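Long-range contacts in naphthalene dioxygenase large subunit (Rhodococcus sp., PDB 2B1X), which serves as the large subunit of a Rieske-type non-haem iron enzyme, holding an Fe2S2 cluster in one domain and an iron(III) ion in another: residues 196-202 against 331-337; 2-7 against 435-439; 119-124 against 137-142. One frame throughout, in Å; residues are numbered along the deposited sequence.

How the contacts relate
Starting at the N terminus, contact 2 closes the widest loop: residues 2-7, at the start of helix 4-16, meet 435-439, where helix 422-436 gives way to the C-terminal tail. The other two contacts are nested inside that loop and follow each other in series without crossing. Contact 3 comes first, closing a short loop in the Rieske domain between strand 121-123 and residues 137-142. Contact 1 then closes a loop of 128 residues, joining strands 188-199 and 333-343 in the large sheet of the catalytic domain. None of the three touches another; the centres of contacts 1 and 3 lie about 35 Å apart, and those of contacts 1 and 2 about 25 Å.

Contact 1. Residues 196-202 against 331-337; sequences RWVIDAN and PDKMEVM
Arg196 to Ile199 pair antiparallel with Met334 to Met337 in the large sheet of the catalytic domain, which belongs to the Bet v 1-like clan. The strand segments run at 154° to each other. Trp197 with Val336 and Ile199 with Met334 are hydrogen-bonded pairs, each making two backbone bonds. Ile199 O accepts from Met334 N at 2.8 Å and, weakly, from Ala201 N, as the chain leaves the strand in an inverse gamma turn centred on Asp200.

On one face, Arg196 grips Glu335 side-on: NE lies 2.8 Å and NH2 2.9 Å from the same oxygen, OE2, which sits in the guanidinium plane. The bend at chi3 (51°) turns the head toward this carboxylate. Met337 runs alongside the arginine and sets SD over a face of the guanidinium, 3.9 Å from NE. Farther along, Val198 CG1 presses on the extended Lys333 chain, 3.3 Å from CE, a tight fit.

On the other face, Val336 lies under the Trp197 indole in a CH-pi contact, CB being 3.7 Å from the centroid of the six-membered ring. With CG between the backbone N and the carbonyl carbon (chi1 75°), the Trp197 ring lies over this valine, whose CG2 also meets Ile199 CD1. Beyond the strands, Asn202 ND2 donates to Pro331 O at 2.8 Å, approaching from above the carbonyl plane, while its OD1 accepts from Lys204.

Thr162 of a small subunit also bonds Glu335 OE2, and Asp127 of another small-subunit chain forms a salt bridge with Arg196 NH2. Within the chain, Asp200 pairs with Arg377 of helix 369-382, against which Ile199 and Ala201 pack, and strand 318-330 flanks 333-343 on its other side, with Trp326 touching Met334 and Val336.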
ATOM      1  N   ARG A 196      11.375   2.641 -17.204  1.00 10.48           N
ATOM      2  CA  ARG A 196      10.011   2.413 -16.724  1.00 10.16           C
ATOM      3  C   ARG A 196       9.860   2.812 -15.261  1.00  9.77           C
ATOM      4  O   ARG A 196      10.592   2.341 -14.389  1.00 10.29           O
ATOM      5  CB  ARG A 196       9.640   0.952 -16.914  1.00 10.67           C
ATOM      6  CG  ARG A 196       9.665   0.523 -18.408  1.00  9.61           C
ATOM      7  CD  ARG A 196       9.455  -0.956 -18.628  1.00 12.04           C
ATOM      8  NE  ARG A 196       8.259  -1.466 -17.932  1.00 12.17           N
ATOM      9  CZ  ARG A 196       7.835  -2.737 -17.961  1.00 11.68           C
ATOM     10  NH1 ARG A 196       8.519  -3.676 -18.625  1.00 12.55           N
ATOM     11  NH2 ARG A 196       6.739  -3.082 -17.283  1.00  7.97           N
ATOM     12  N   TRP A 197       8.932   3.709 -14.980  1.00  9.63           N
ATOM     13  CA  TRP A 197       8.724   4.126 -13.590  1.00  9.81           C
ATOM     14  C   TRP A 197       7.266   4.539 -13.438  1.00 10.46           C
ATOM     15  O   TRP A 197       6.588   4.777 -14.456  1.00 10.21           O
ATOM     16  CB  TRP A 197       9.716   5.243 -13.179  1.00  9.24           C
ATOM     17  CG  TRP A 197       9.405   6.637 -13.731  1.00  8.86           C
ATOM     18  CD1 TRP A 197       8.811   7.683 -13.054  1.00  9.03           C
ATOM     19  CD2 TRP A 197       9.686   7.136 -15.047  1.00  9.56           C
ATOM     20  NE1 TRP A 197       8.711   8.788 -13.869  1.00  8.64           N
ATOM     21  CE2 TRP A 197       9.221   8.475 -15.103  1.00 10.73           C
ATOM     22  CE3 TRP A 197      10.253   6.584 -16.197  1.00 10.21           C
ATOM     23  CZ2 TRP A 197       9.338   9.278 -16.258  1.00 11.80           C
ATOM     24  CZ3 TRP A 197      10.374   7.396 -17.353  1.00 12.24           C
ATOM     25  CH2 TRP A 197       9.920   8.710 -17.359  1.00 11.94           C
ATOM     26  N   VAL A 198       6.813   4.640 -12.186  1.00 10.48           N
ATOM     27  CA  VAL A 198       5.411   4.909 -11.836  1.00 10.90           C
ATOM     28  C   VAL A 198       5.175   6.361 -11.384  1.00 11.34           C
ATOM     29  O   VAL A 198       5.893   6.868 -10.529  1.00 11.06           O
ATOM     30  CB  VAL A 198       4.967   3.945 -10.729  1.00 11.56           C
ATOM     31  CG1 VAL A 198       3.543   4.281 -10.212  1.00 14.31           C
ATOM     32  CG2 VAL A 198       5.055   2.509 -11.245  1.00 11.99           C
ATOM     33  N   ILE A 199       4.182   7.028 -11.978  1.00 11.16           N
ATOM     34  CA  ILE A 199       3.841   8.404 -11.615  1.00 11.17           C
ATOM     35  C   ILE A 199       2.393   8.303 -11.119  1.00 11.54           C
ATOM     36  O   ILE A 199       1.547   7.711 -11.797  1.00 11.03           O
ATOM     37  CB  ILE A 199       3.951   9.399 -12.837  1.00 11.37           C
ATOM     38  CG1 ILE A 199       5.400   9.551 -13.344  1.00  9.74           C
ATOM     39  CG2 ILE A 199       3.459  10.806 -12.436  1.00 10.82           C
ATOM     40  CD1 ILE A 199       5.494  10.489 -14.605  1.00 13.15           C
ATOM     41  N   ASP A 200       2.106   8.876  -9.951  1.00 11.68           N
ATOM     42  CA  ASP A 200       0.738   8.935  -9.446  1.00 11.59           C
ATOM     43  C   ASP A 200      -0.073  10.033 -10.166  1.00 11.36           C
ATOM     44  O   ASP A 200      -0.488  11.013  -9.546  1.00 10.65           O
ATOM     45  CB  ASP A 200       0.728   9.081  -7.902  1.00 12.21           C
ATOM     46  CG  ASP A 200       1.754  10.122  -7.380  1.00 16.05           C
ATOM     47  OD1 ASP A 200       2.751  10.434  -8.092  1.00 15.12           O
ATOM     48  OD2 ASP A 200       1.624  10.668  -6.250  1.00 19.12           O
ATOM     49  N   ALA A 201      -0.267   9.870 -11.496  1.00 11.17           N
ATOM     50  CA  ALA A 201      -1.076  10.774 -12.316  1.00  9.89           C
ATOM     51  C   ALA A 201      -1.902   9.963 -13.312  1.00 10.12           C
ATOM     52  O   ALA A 201      -1.559   8.815 -13.657  1.00  8.94           O
ATOM     53  CB  ALA A 201      -0.156  11.741 -13.094  1.00 10.87           C
ATOM     54  N   ASN A 202      -2.968  10.560 -13.833  1.00 10.11           N
ATOM     55  CA  ASN A 202      -3.714   9.914 -14.903  1.00 10.25           C
ATOM     56  C   ASN A 202      -2.905   9.999 -16.205  1.00 10.37           C
ATOM     57  O   ASN A 202      -2.277  11.052 -16.498  1.00  9.84           O
ATOM     58  CB  ASN A 202      -5.092  10.554 -15.088  1.00 10.18           C
ATOM     59  CG  ASN A 202      -5.989   9.732 -16.006  1.00 10.09           C
ATOM     60  OD1 ASN A 202      -6.167  10.065 -17.160  1.00 10.10           O
ATOM     61  ND2 ASN A 202      -6.547   8.658 -15.487  1.00  8.53           N
ATOM     62  N   PRO A 331      -7.055   5.141 -12.222  1.00 10.22           N
ATOM     63  CA  PRO A 331      -7.540   6.516 -12.435  1.00 10.36           C
ATOM     64  C   PRO A 331      -6.452   7.529 -12.054  1.00 11.79           C
ATOM     65  O   PRO A 331      -6.339   8.633 -12.672  1.00 10.28           O
ATOM     66  CB  PRO A 331      -8.730   6.632 -11.476  1.00 10.65           C
ATOM     67  CG  PRO A 331      -8.550   5.469 -10.497  1.00 11.18           C
ATOM     68  CD  PRO A 331      -7.907   4.369 -11.282  1.00  9.93           C
ATOM     69  N   ASP A 332      -5.622   7.143 -11.074  1.00 11.49           N
ATOM     70  CA  ASP A 332      -4.677   8.098 -10.531  1.00 12.61           C
ATOM     71  C   ASP A 332      -3.237   7.629 -10.596  1.00 12.41           C
ATOM     72  O   ASP A 332      -2.392   8.103  -9.831  1.00 12.34           O
ATOM     73  CB  ASP A 332      -5.054   8.475  -9.089  1.00 12.30           C
ATOM     74  CG  ASP A 332      -5.161   7.291  -8.206  1.00 16.66           C
ATOM     75  OD1 ASP A 332      -4.842   6.156  -8.665  1.00 18.09           O
ATOM     76  OD2 ASP A 332      -5.609   7.404  -7.039  1.00 21.89           O
ATOM     77  N   LYS A 333      -2.950   6.722 -11.527  1.00 12.48           N
ATOM     78  CA  LYS A 333      -1.639   6.112 -11.583  1.00 13.53           C
ATOM     79  C   LYS A 333      -1.248   5.692 -13.003  1.00 12.26           C
ATOM     80  O   LYS A 333      -2.063   5.208 -13.762  1.00 11.02           O
ATOM     81  CB  LYS A 333      -1.628   4.911 -10.631  1.00 14.35           C
ATOM     82  CG  LYS A 333      -0.231   4.402 -10.231  1.00 19.31           C
ATOM     83  CD  LYS A 333      -0.352   3.175  -9.299  1.00 25.41           C
ATOM     84  CE  LYS A 333       0.987   2.487  -9.068  1.00 29.20           C
ATOM     85  NZ  LYS A 333       0.910   1.322  -8.057  1.00 35.55           N
ATOM     86  N   MET A 334      -0.007   5.945 -13.397  1.00 11.57           N
ATOM     87  CA  MET A 334       0.425   5.439 -14.683  1.00 11.39           C
ATOM     88  C   MET A 334       1.861   4.947 -14.597  1.00 11.51           C
ATOM     89  O   MET A 334       2.574   5.295 -13.647  1.00 11.11           O
ATOM     90  CB  MET A 334       0.243   6.526 -15.756  1.00 12.02           C
ATOM     91  CG  MET A 334       1.221   7.735 -15.587  1.00 13.78           C
ATOM     92  SD  MET A 334       1.440   8.632 -17.157  1.00 15.16           S
ATOM     93  CE  MET A 334       1.581  10.312 -16.535  1.00 13.16           C
ATOM     94  N   GLU A 335       2.285   4.157 -15.583  1.00 10.81           N
ATOM     95  CA  GLU A 335       3.698   3.756 -15.701  1.00 11.41           C
ATOM     96  C   GLU A 335       4.195   4.372 -17.001  1.00 11.67           C
ATOM     97  O   GLU A 335       3.595   4.130 -18.049  1.00 11.91           O
ATOM     98  CB  GLU A 335       3.851   2.228 -15.724  1.00 10.44           C
ATOM     99  CG  GLU A 335       5.285   1.683 -15.885  1.00 13.71           C
ATOM    100  CD  GLU A 335       5.368   0.156 -15.736  1.00 17.44           C
ATOM    101  OE1 GLU A 335       4.424  -0.476 -15.211  1.00 19.76           O
ATOM    102  OE2 GLU A 335       6.374  -0.444 -16.129  1.00 20.08           O
ATOM    103  N   VAL A 336       5.213   5.224 -16.917  1.00 10.43           N
ATOM    104  CA  VAL A 336       5.824   5.779 -18.109  1.00 10.92           C
ATOM    105  C   VAL A 336       6.799   4.730 -18.624  1.00 10.71           C
ATOM    106  O   VAL A 336       7.473   4.069 -17.820  1.00 10.10           O
ATOM    107  CB  VAL A 336       6.580   7.089 -17.843  1.00 10.23           C
ATOM    108  CG1 VAL A 336       7.134   7.703 -19.190  1.00 10.18           C
ATOM    109  CG2 VAL A 336       5.693   8.102 -17.114  1.00 10.02           C
ATOM    110  N   MET A 337       6.789   4.520 -19.938  1.00 10.37           N
ATOM    111  CA  MET A 337       7.871   3.763 -20.631  1.00 10.78           C
ATOM    112  C   MET A 337       8.506   4.708 -21.630  1.00 10.93           C
ATOM    113  O   MET A 337       7.893   4.998 -22.660  1.00 11.76           O
ATOM    114  CB  MET A 337       7.324   2.508 -21.330  1.00  9.96           C
ATOM    115  CG  MET A 337       6.373   1.700 -20.372  1.00 12.62           C
ATOM    116  SD  MET A 337       6.162   0.002 -20.887  1.00 19.44           S
ATOM    117  CE  MET A 337       4.854  -0.549 -19.727  1.00 16.39           C
TER

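Contact 2. Residues 2-7 against 435-439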
ATOM      1  N   LEU A   2     -22.842   2.765 -18.965  1.00 32.05           N
ATOM      2  CA  LEU A   2     -22.492   4.004 -18.309  1.00 29.79           C
ATOM      3  C   LEU A   2     -23.566   4.360 -17.316  1.00 28.14           C
ATOM      4  O   LEU A   2     -24.734   4.172 -17.591  1.00 28.10           O
ATOM      5  CB  LEU A   2     -22.405   5.144 -19.324  1.00 29.96           C
ATOM      6  CG  LEU A   2     -21.480   5.051 -20.537  1.00 30.45           C
ATOM      7  CD1 LEU A   2     -21.479   6.384 -21.285  1.00 29.56           C
ATOM      8  CD2 LEU A   2     -20.095   4.670 -20.136  1.00 31.10           C
ATOM      9  N   SER A   3     -23.159   4.881 -16.166  1.00 26.38           N
ATOM     10  CA  SER A   3     -24.072   5.565 -15.274  1.00 25.17           C
ATOM     11  C   SER A   3     -24.718   6.740 -16.040  1.00 24.47           C
ATOM     12  O   SER A   3     -24.147   7.263 -17.014  1.00 24.01           O
ATOM     13  CB  SER A   3     -23.321   6.079 -14.039  1.00 24.89           C
ATOM     14  OG  SER A   3     -22.425   7.145 -14.377  1.00 21.85           O
ATOM     15  N   ASN A   4     -25.901   7.151 -15.607  1.00 24.45           N
ATOM     16  CA  ASN A   4     -26.564   8.309 -16.227  1.00 24.52           C
ATOM     17  C   ASN A   4     -25.710   9.566 -16.057  1.00 23.40           C
ATOM     18  O   ASN A   4     -25.540  10.349 -16.993  1.00 22.71           O
ATOM     19  CB  ASN A   4     -27.987   8.506 -15.678  1.00 25.40           C
ATOM     20  CG  ASN A   4     -28.909   7.303 -15.959  1.00 28.32           C
ATOM     21  OD1 ASN A   4     -28.855   6.683 -17.032  1.00 32.63           O
ATOM     22  ND2 ASN A   4     -29.773   6.983 -14.996  1.00 32.09           N
ATOM     23  N   GLU A   5     -25.109   9.713 -14.876  1.00 23.63           N
ATOM     24  CA  GLU A   5     -24.185  10.818 -14.607  1.00 23.62           C
ATOM     25  C   GLU A   5     -23.020  10.869 -15.600  1.00 22.49           C
ATOM     26  O   GLU A   5     -22.748  11.903 -16.161  1.00 22.09           O
ATOM     27  CB  GLU A   5     -23.656  10.754 -13.177  1.00 24.12           C
ATOM     28  CG  GLU A   5     -24.698  11.021 -12.089  1.00 27.87           C
ATOM     29  CD  GLU A   5     -25.691   9.864 -11.890  1.00 33.85           C
ATOM     30  OE1 GLU A   5     -25.317   8.682 -12.133  1.00 33.90           O
ATOM     31  OE2 GLU A   5     -26.863  10.145 -11.494  1.00 37.41           O
ATOM     32  N   LEU A   6     -22.348   9.749 -15.825  1.00 21.29           N
ATOM     33  CA  LEU A   6     -21.198   9.782 -16.707  1.00 20.20           C
ATOM     34  C   LEU A   6     -21.672  10.065 -18.143  1.00 20.00           C
ATOM     35  O   LEU A   6     -21.075  10.863 -18.833  1.00 18.57           O
ATOM     36  CB  LEU A   6     -20.381   8.491 -16.608  1.00 19.32           C
ATOM     37  CG  LEU A   6     -19.157   8.367 -17.540  1.00 20.19           C
ATOM     38  CD1 LEU A   6     -18.224   9.633 -17.525  1.00 19.35           C
ATOM     39  CD2 LEU A   6     -18.357   7.089 -17.256  1.00 16.88           C
ATOM     40  N   ARG A   7     -22.750   9.414 -18.562  1.00 19.89           N
ATOM     41  CA  ARG A   7     -23.255   9.572 -19.909  1.00 20.47           C
ATOM     42  C   ARG A   7     -23.519  11.054 -20.180  1.00 20.12           C
ATOM     43  O   ARG A   7     -23.024  11.608 -21.160  1.00 19.95           O
ATOM     44  CB  ARG A   7     -24.522   8.738 -20.137  1.00 20.53           C
ATOM     45  CG  ARG A   7     -25.079   8.857 -21.569  1.00 24.10           C
ATOM     46  CD  ARG A   7     -26.254   7.936 -21.893  1.00 28.21           C
ATOM     47  NE  ARG A   7     -25.871   6.527 -21.770  1.00 33.02           N
ATOM     48  CZ  ARG A   7     -25.251   5.812 -22.720  1.00 35.89           C
ATOM     49  NH1 ARG A   7     -24.943   6.369 -23.897  1.00 36.84           N
ATOM     50  NH2 ARG A   7     -24.935   4.532 -22.492  1.00 36.02           N
ATOM     51  N   MET A 435     -15.737   6.823 -25.740  1.00 13.14           N
ATOM     52  CA  MET A 435     -16.379   6.600 -24.442  1.00 13.92           C
ATOM     53  C   MET A 435     -17.897   6.404 -24.573  1.00 15.49           C
ATOM     54  O   MET A 435     -18.504   5.617 -23.831  1.00 15.68           O
ATOM     55  CB  MET A 435     -16.087   7.778 -23.506  1.00 12.74           C
ATOM     56  CG  MET A 435     -14.688   7.836 -22.921  1.00 11.69           C
ATOM     57  SD  MET A 435     -14.135   6.469 -21.809  1.00 13.12           S
ATOM     58  CE  MET A 435     -15.001   6.963 -20.270  1.00 10.40           C
ATOM     59  N   LEU A 436     -18.502   7.130 -25.514  1.00 17.33           N
ATOM     60  CA  LEU A 436     -19.948   7.069 -25.731  1.00 20.61           C
ATOM     61  C   LEU A 436     -20.391   6.014 -26.745  1.00 23.08           C
ATOM     62  O   LEU A 436     -21.585   5.760 -26.874  1.00 23.52           O
ATOM     63  CB  LEU A 436     -20.495   8.437 -26.161  1.00 19.99           C
ATOM     64  CG  LEU A 436     -20.704   9.473 -25.067  1.00 20.94           C
ATOM     65  CD1 LEU A 436     -20.861  10.904 -25.664  1.00 20.24           C
ATOM     66  CD2 LEU A 436     -21.905   9.110 -24.187  1.00 19.29           C
ATOM     67  N   ALA A 437     -19.450   5.402 -27.453  1.00 26.04           N
ATOM     68  CA  ALA A 437     -19.796   4.414 -28.464  1.00 29.89           C
ATOM     69  C   ALA A 437     -20.381   3.145 -27.811  1.00 33.03           C
ATOM     70  O   ALA A 437     -19.681   2.425 -27.102  1.00 32.96           O
ATOM     71  CB  ALA A 437     -18.577   4.093 -29.344  1.00 28.96           C
ATOM     72  N   GLU A 438     -21.676   2.901 -28.027  1.00 37.54           N
ATOM     73  CA  GLU A 438     -22.331   1.692 -27.495  1.00 42.07           C
ATOM     74  C   GLU A 438     -21.969   0.479 -28.351  1.00 44.60           C
ATOM     75  O   GLU A 438     -21.809  -0.636 -27.833  1.00 45.25           O
ATOM     76  CB  GLU A 438     -23.846   1.863 -27.397  1.00 42.12           C
ATOM     77  CG  GLU A 438     -24.304   2.886 -26.362  1.00 44.83           C
ATOM     78  CD  GLU A 438     -23.890   2.542 -24.929  1.00 48.15           C
ATOM     79  OE1 GLU A 438     -24.288   1.466 -24.419  1.00 49.56           O
ATOM     80  OE2 GLU A 438     -23.172   3.353 -24.295  1.00 48.29           O
ATOM     81  N   SER A 439     -21.843   0.724 -29.657  1.00 47.67           N
ATOM     82  CA  SER A 439     -21.183  -0.186 -30.594  1.00 50.78           C
ATOM     83  C   SER A 439     -19.966   0.526 -31.233  1.00 52.58           C
ATOM     84  O   SER A 439     -20.059   1.712 -31.567  1.00 53.00           O
ATOM     85  CB  SER A 439     -22.167  -0.674 -31.666  1.00 50.94           C
ATOM     86  OG  SER A 439     -22.971  -1.736 -31.166  1.00 52.36           O
TER
HETATM   87  O   HOH W   1     -24.203   2.150 -21.808  1.00 61.93           O
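Arg7 sends CG anti to its own backbone nitrogen (chi1 -179°), then bends at chi3 (-62°), and this turn carries the guanidinium toward Glu438. The glutamate chain is folded in its turn at chi2 (-61°) and brings its carboxylate in from the opposite direction. The two meet where the termini of the chain come together: the first turn of helix 4-16 lies against the last residues of helix 422-436 and the tail that follows.

A salt bridge joins them. Arg7 NH2 donates to Glu438 OE2 at 2.8 Å in a fairly straight bond. The acceptor lies near the guanidinium plane, at the edge of the group, yet the nitrogen stands well above the plane of the carboxylate, which leaves the two flat groups steeply inclined. The same OE2 has a second cationic partner in Arg40 of helix 31-40, an arrangement that would be expected to favour the ionised carboxylate. Arg40 also donates to Met435 O, so one side chain reaches both Met435 and Glu438.

Leucines pack beside the charges. Leu2 CD1 rests 4.0 Å over the centre of the Arg7 guanidinium and, at 4.0 Å, touches Leu436 CD2, the two side chains crossing at about a right angle. Leu436 CD2 also lies 4.1 Å from Arg7 CG. Farther in, Leu2 and Met435 both pack on Val36 of helix 31-40 and on Leu10. The turn that positions Arg7 is held by its N-cap, Ser3, whose OG accepts from Leu6 N at 3.0 Å. A water bridges the two segments: Leu2 N donates to it at 3.2 Å, and it donates to Glu438 OE1 at 2.7 Å.

Contact 3. Residues 119-124 against 137-142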
ATOM      1  N   GLY A 119       3.772 -19.568 -31.366  1.00 13.95           N
ATOM      2  CA  GLY A 119       2.486 -19.625 -30.648  1.00 14.29           C
ATOM      3  C   GLY A 119       1.864 -21.019 -30.600  1.00 14.37           C
ATOM      4  O   GLY A 119       0.963 -21.286 -29.790  1.00 14.77           O
ATOM      5  N   SER A 120       2.318 -21.917 -31.474  1.00 14.04           N
ATOM      6  CA  SER A 120       1.748 -23.268 -31.545  1.00 14.44           C
ATOM      7  C   SER A 120       2.093 -24.093 -30.312  1.00 13.25           C
ATOM      8  O   SER A 120       3.262 -24.134 -29.892  1.00 11.91           O
ATOM      9  CB  SER A 120       2.245 -24.020 -32.788  1.00 14.65           C
ATOM     10  OG  SER A 120       1.785 -23.390 -33.972  1.00 18.86           O
ATOM     11  N   LEU A 121       1.060 -24.722 -29.735  1.00 12.47           N
ATOM     12  CA  LEU A 121       1.234 -25.725 -28.726  1.00 12.47           C
ATOM     13  C   LEU A 121       1.868 -26.955 -29.392  1.00 13.22           C
ATOM     14  O   LEU A 121       1.258 -27.579 -30.271  1.00 13.04           O
ATOM     15  CB  LEU A 121      -0.125 -26.108 -28.102  1.00 12.19           C
ATOM     16  CG  LEU A 121      -0.092 -27.163 -26.972  1.00 11.84           C
ATOM     17  CD1 LEU A 121       0.883 -26.742 -25.817  1.00 12.69           C
ATOM     18  CD2 LEU A 121      -1.499 -27.393 -26.431  1.00  8.34           C
ATOM     19  N   VAL A 122       3.091 -27.293 -29.005  1.00 13.44           N
ATOM     20  CA  VAL A 122       3.828 -28.350 -29.731  1.00 14.15           C
ATOM     21  C   VAL A 122       4.131 -29.515 -28.818  1.00 14.33           C
ATOM     22  O   VAL A 122       4.491 -30.602 -29.288  1.00 14.52           O
ATOM     23  CB  VAL A 122       5.181 -27.841 -30.361  1.00 14.40           C
ATOM     24  CG1 VAL A 122       4.946 -26.812 -31.467  1.00 14.12           C
ATOM     25  CG2 VAL A 122       6.107 -27.262 -29.278  1.00 14.22           C
ATOM     26  N   GLY A 123       3.998 -29.298 -27.507  1.00 14.78           N
ATOM     27  CA  GLY A 123       4.248 -30.360 -26.542  1.00 14.95           C
ATOM     28  C   GLY A 123       3.372 -30.364 -25.303  1.00 14.87           C
ATOM     29  O   GLY A 123       3.232 -29.353 -24.616  1.00 15.69           O
ATOM     30  N   VAL A 124       2.748 -31.507 -25.040  1.00 15.12           N
ATOM     31  CA  VAL A 124       1.939 -31.713 -23.844  1.00 14.78           C
ATOM     32  C   VAL A 124       2.462 -32.937 -23.075  1.00 15.09           C
ATOM     33  O   VAL A 124       2.460 -34.078 -23.615  1.00 14.59           O
ATOM     34  CB  VAL A 124       0.433 -31.836 -24.233  1.00 15.66           C
ATOM     35  CG1 VAL A 124      -0.441 -32.315 -23.077  1.00 14.47           C
ATOM     36  CG2 VAL A 124      -0.105 -30.469 -24.797  1.00 16.22           C
ATOM     37  N   LYS A 137      -4.047 -30.200 -30.142  1.00 15.50           N
ATOM     38  CA  LYS A 137      -3.086 -29.145 -29.810  1.00 15.84           C
ATOM     39  C   LYS A 137      -3.349 -27.814 -30.499  1.00 15.76           C
ATOM     40  O   LYS A 137      -3.241 -26.751 -29.859  1.00 15.64           O
ATOM     41  CB  LYS A 137      -1.654 -29.628 -30.024  1.00 15.54           C
ATOM     42  CG  LYS A 137      -1.270 -30.731 -29.047  1.00 17.40           C
ATOM     43  CD  LYS A 137       0.222 -30.727 -28.733  1.00 19.87           C
ATOM     44  CE  LYS A 137       0.998 -31.390 -29.853  1.00 21.81           C
ATOM     45  NZ  LYS A 137       0.675 -32.859 -29.912  1.00 25.29           N
ATOM     46  N   SER A 138      -3.720 -27.861 -31.782  1.00 15.52           N
ATOM     47  CA  SER A 138      -3.940 -26.625 -32.553  1.00 15.82           C
ATOM     48  C   SER A 138      -5.158 -25.808 -32.084  1.00 15.12           C
ATOM     49  O   SER A 138      -5.310 -24.653 -32.461  1.00 15.61           O
ATOM     50  CB  SER A 138      -3.987 -26.868 -34.084  1.00 15.54           C
ATOM     51  OG  SER A 138      -4.853 -27.935 -34.434  1.00 17.63           O
ATOM     52  N   ASP A 139      -6.036 -26.418 -31.295  1.00 14.45           N
ATOM     53  CA  ASP A 139      -7.103 -25.665 -30.624  1.00 14.43           C
ATOM     54  C   ASP A 139      -6.637 -24.905 -29.378  1.00 13.87           C
ATOM     55  O   ASP A 139      -7.358 -24.063 -28.852  1.00 13.63           O
ATOM     56  CB  ASP A 139      -8.266 -26.567 -30.249  1.00 14.29           C
ATOM     57  CG  ASP A 139      -9.130 -26.919 -31.447  1.00 16.10           C
ATOM     58  OD1 ASP A 139     -10.013 -27.807 -31.330  1.00 16.46           O
ATOM     59  OD2 ASP A 139      -8.995 -26.355 -32.541  1.00 16.62           O
ATOM     60  N   TRP A 140      -5.431 -25.201 -28.914  1.00 13.42           N
ATOM     61  CA  TRP A 140      -4.918 -24.580 -27.695  1.00 12.63           C
ATOM     62  C   TRP A 140      -3.566 -23.895 -27.851  1.00 12.70           C
ATOM     63  O   TRP A 140      -2.733 -23.946 -26.926  1.00 11.93           O
ATOM     64  CB  TRP A 140      -4.920 -25.604 -26.555  1.00 13.20           C
ATOM     65  CG  TRP A 140      -6.297 -26.226 -26.466  1.00 13.55           C
ATOM     66  CD1 TRP A 140      -6.701 -27.382 -27.042  1.00 14.40           C
ATOM     67  CD2 TRP A 140      -7.462 -25.661 -25.839  1.00 14.81           C
ATOM     68  NE1 TRP A 140      -8.038 -27.588 -26.808  1.00 13.25           N
ATOM     69  CE2 TRP A 140      -8.537 -26.539 -26.092  1.00 13.77           C
ATOM     70  CE3 TRP A 140      -7.713 -24.477 -25.125  1.00 15.30           C
ATOM     71  CZ2 TRP A 140      -9.825 -26.313 -25.605  1.00 15.05           C
ATOM     72  CZ3 TRP A 140      -9.002 -24.254 -24.630  1.00 16.70           C
ATOM     73  CH2 TRP A 140     -10.033 -25.166 -24.871  1.00 14.61           C
ATOM     74  N   ASN A 141      -3.385 -23.209 -28.986  1.00 11.60           N
ATOM     75  CA  ASN A 141      -2.233 -22.335 -29.212  1.00 12.44           C
ATOM     76  C   ASN A 141      -2.364 -21.108 -28.314  1.00 11.95           C
ATOM     77  O   ASN A 141      -3.460 -20.809 -27.836  1.00 11.44           O
ATOM     78  CB  ASN A 141      -2.150 -21.901 -30.690  1.00 12.25           C
ATOM     79  CG  ASN A 141      -1.915 -23.097 -31.638  1.00 15.64           C
ATOM     80  OD1 ASN A 141      -1.514 -24.184 -31.193  1.00 14.58           O
ATOM     81  ND2 ASN A 141      -2.154 -22.889 -32.948  1.00 17.20           N
ATOM     82  N   LEU A 142      -1.264 -20.401 -28.090  1.00 11.67           N
ATOM     83  CA  LEU A 142      -1.330 -19.138 -27.351  1.00 11.98           C
ATOM     84  C   LEU A 142      -2.268 -18.208 -28.106  1.00 12.71           C
ATOM     85  O   LEU A 142      -2.260 -18.169 -29.364  1.00 11.76           O
ATOM     86  CB  LEU A 142       0.074 -18.507 -27.244  1.00 12.04           C
ATOM     87  CG  LEU A 142       1.097 -19.267 -26.383  1.00 11.64           C
ATOM     88  CD1 LEU A 142       2.473 -18.565 -26.419  1.00 11.23           C
ATOM     89  CD2 LEU A 142       0.626 -19.459 -24.938  1.00  9.05           C
TER
HETATM   90  O   HOH W   2      -0.317 -26.674 -32.282  1.00 45.49           O
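Two hydrogen bonds tie Gly119 and Leu121 to Asn141 and Leu142. Leu142 N donates to Gly119 O at 2.9 Å, a backbone link. Leu121 N donates a hydrogen bond to Asn141 OD1 at 3.0 Å, coming from above the amide plane. CG of Asn141, set anti to the carbonyl carbon (chi1 -64°), holds the amide alongside Ser120 CA, while CB rests against Gly119 O. A water braces the same corner, donating to Leu121 O at 2.7 Å and to Asn141 OD1.

This is the Rieske domain: strand 121-123 is an outer strand of a small three-stranded antiparallel sheet, and Val122 and Gly123 face Thr114 in a classic beta bulge. The Leu121 side chain touches Trp113 of the Fe2S2 cluster pocket and lies about 8 Å from the cluster.

The apolar contacts centre on Leu121. Its CD2 meets Trp140 CB at 3.9 Å, the two side chains lying side by side, and its CG meets Lys137 CD at 4.0 Å where the side chains cross nearly at right angles. The side chains of Lys137 and Val124 slide past each other, CD touching CG2. Trp140 O is buried against Leu121 CB, 3.6 Å away, with no hydrogen-bonding partner in the model.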